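Local coordinates for protein putative isomerase YbhH (Escherichia coli, PDB 6OTV) that probably acts as an isomerase of the PrpF family, related to the diaminopimelate epimerase-like enzymes, although its substrate is not established, at residues P301-Y305 / G306-I310. Sequence-based numbering, arbitrary orientation.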
loop_
_atom_site.group_PDB
_atom_site.type_symbol
_atom_site.label_atom_id
_atom_site.label_comp_id
_atom_site.label_asym_id
_atom_site.label_seq_id
_atom_site.Cartn_x
_atom_site.Cartn_y
_atom_site.Cartn_z
ATOM N N PRO A 301 -8.933 -20.549 25.375
ATOM C CA PRO A 301 -7.490 -20.676 25.605
ATOM C C PRO A 301 -6.692 -19.834 24.620
ATOM O O PRO A 301 -7.170 -19.458 23.546
ATOM C CB PRO A 301 -7.223 -22.172 25.394
ATOM C CG PRO A 301 -8.548 -22.829 25.570
ATOM C CD PRO A 301 -9.554 -21.847 25.057
ATOM N N SER A 302 -5.449 -19.545 25.001
ATOM C CA SER A 302 -4.575 -18.739 24.161
ATOM C C SER A 302 -4.267 -19.463 22.855
ATOM O O SER A 302 -4.182 -20.693 22.803
ATOM C CB SER A 302 -3.278 -18.415 24.902
ATOM O OG SER A 302 -2.573 -19.599 25.225
ATOM N N VAL A 303 -4.095 -18.682 21.790
ATOM C CA VAL A 303 -3.904 -19.241 20.456
ATOM C C VAL A 303 -2.533 -18.864 19.906
ATOM O O VAL A 303 -1.935 -19.621 19.133
ATOM C CB VAL A 303 -5.025 -18.780 19.504
ATOM C CG1 VAL A 303 -6.377 -19.259 20.005
ATOM C CG2 VAL A 303 -5.020 -17.260 19.361
ATOM N N GLY A 304 -2.025 -17.697 20.304
ATOM C CA GLY A 304 -0.808 -17.188 19.703
ATOM C C GLY A 304 -1.050 -16.713 18.278
ATOM O O GLY A 304 -2.145 -16.275 17.910
ATOM N N TYR A 305 -0.003 -16.798 17.464
ATOM C CA TYR A 305 -0.099 -16.489 16.044
ATOM C C TYR A 305 -0.118 -17.770 15.215
ATOM O O TYR A 305 0.321 -18.838 15.651
ATOM C CB TYR A 305 1.056 -15.587 15.592
ATOM C CG TYR A 305 0.978 -14.172 16.124
ATOM C CD1 TYR A 305 1.861 -13.726 17.102
ATOM C CD2 TYR A 305 0.013 -13.287 15.664
ATOM C CE1 TYR A 305 1.788 -12.427 17.601
ATOM C CE2 TYR A 305 -0.068 -11.994 16.156
ATOM C CZ TYR A 305 0.819 -11.568 17.122
ATOM O OH TYR A 305 0.724 -10.279 17.600
ATOM N N GLY A 306 -0.644 -17.645 13.995
ATOM C CA GLY A 306 -0.785 -18.766 13.088
ATOM C C GLY A 306 -2.222 -18.920 12.626
ATOM O O GLY A 306 -2.917 -17.923 12.388
ATOM N N ASN A 307 -2.652 -20.173 12.495
ATOM C CA ASN A 307 -4.000 -20.484 12.041
ATOM C C ASN A 307 -4.981 -20.386 13.206
ATOM O O ASN A 307 -4.829 -21.079 14.218
ATOM C CB ASN A 307 -4.042 -21.875 11.424
ATOM C CG ASN A 307 -5.405 -22.217 10.865
ATOM O OD1 ASN A 307 -5.709 -21.900 9.716
ATOM N ND2 ASN A 307 -6.238 -22.866 11.674
ATOM N N ILE A 308 -5.995 -19.542 13.058
ATOM C CA ILE A 308 -7.019 -19.340 14.076
ATOM C C ILE A 308 -8.358 -19.706 13.452
ATOM O O ILE A 308 -8.828 -19.031 12.528
ATOM C CB ILE A 308 -7.025 -17.902 14.604
ATOM C CG1 ILE A 308 -5.662 -17.572 15.210
ATOM C CG2 ILE A 308 -8.128 -17.716 15.622
ATOM C CD1 ILE A 308 -5.593 -16.212 15.851
ATOM N N ASN A 309 -8.965 -20.779 13.947
ATOM C CA ASN A 309 -10.213 -21.295 13.399
ATOM C C ASN A 309 -11.389 -20.703 14.173
ATOM O O ASN A 309 -11.487 -20.882 15.394
ATOM C CB ASN A 309 -10.209 -22.823 13.464
ATOM C CG ASN A 309 -11.453 -23.440 12.868
ATOM O OD1 ASN A 309 -12.429 -23.696 13.571
ATOM N ND2 ASN A 309 -11.422 -23.693 11.565
ATOM N N ILE A 310 -12.268 -19.989 13.467
ATOM C CA ILE A 310 -13.427 -19.319 14.056
ATOM C C ILE A 310 -14.677 -20.106 13.682
ATOM O O ILE A 310 -15.003 -20.238 12.496
ATOM C CB ILE A 310 -13.563 -17.865 13.576
ATOM C CG1 ILE A 310 -12.213 -17.142 13.578
ATOM C CG2 ILE A 310 -14.589 -17.120 14.427
ATOM C CD1 ILE A 310 -11.653 -16.891 14.941
#
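Val-303 and Ile-308 make the one apolar side-chain contact across this turn, methyl against methyl: CG2 of Val-303 lies 3.7 Å from CD1 of Ile-308, and the two side chains cross at about a right angle. The torsions account for the meeting. With CG1 of Val-303 anti to the carbonyl carbon (chi1 -61°), CG2 falls between the backbone N and the carbonyl carbon and faces Ile-308. In Ile-308, CD1 stands anti to CA about the CB-CG1 bond (chi2 -176°), which carries it back to the loop from a CA 7.1 Å from the CA of Val-303. The same CD1 lies 4.0 Å from O of Gly-304, so the end of Ile-308 is bordered by both a methyl group and a backbone carbonyl. No hydrogen bond links 301-305 to 306-310; the local fit rests on van der Waals contact and on the course of the backbone. That course uses positive phi at Gly-304 (72°) and at Gly-306, a region readily open to glycine.

Ile-308 is buried and its end forms the inner side of the contact, whereas Val-303 is partly exposed. Tyr-305 and Asn-307 lie on the exposed side. The CB bond of Tyr-305 is directed away from 306-310, yet its side chain still touches Ala-290 and Leu-321. The CB bond of Asn-307 also points away from the loop, and its ND2 is hydrogen-bonded to OD1 of Asp-318, which also accepts a bond from Asn-309.

In the fold, the loop joins helix 279-290 to strand 306-312. Cys-289 and Ser-286 of that helix touch Val-303 and Ile-308 respectively, while the strand pairs parallel with 263-267 and antiparallel with 315-322, the latter through backbone hydrogen bonds of Gly-306 with Leu-321 and Ile-308 with Val-319.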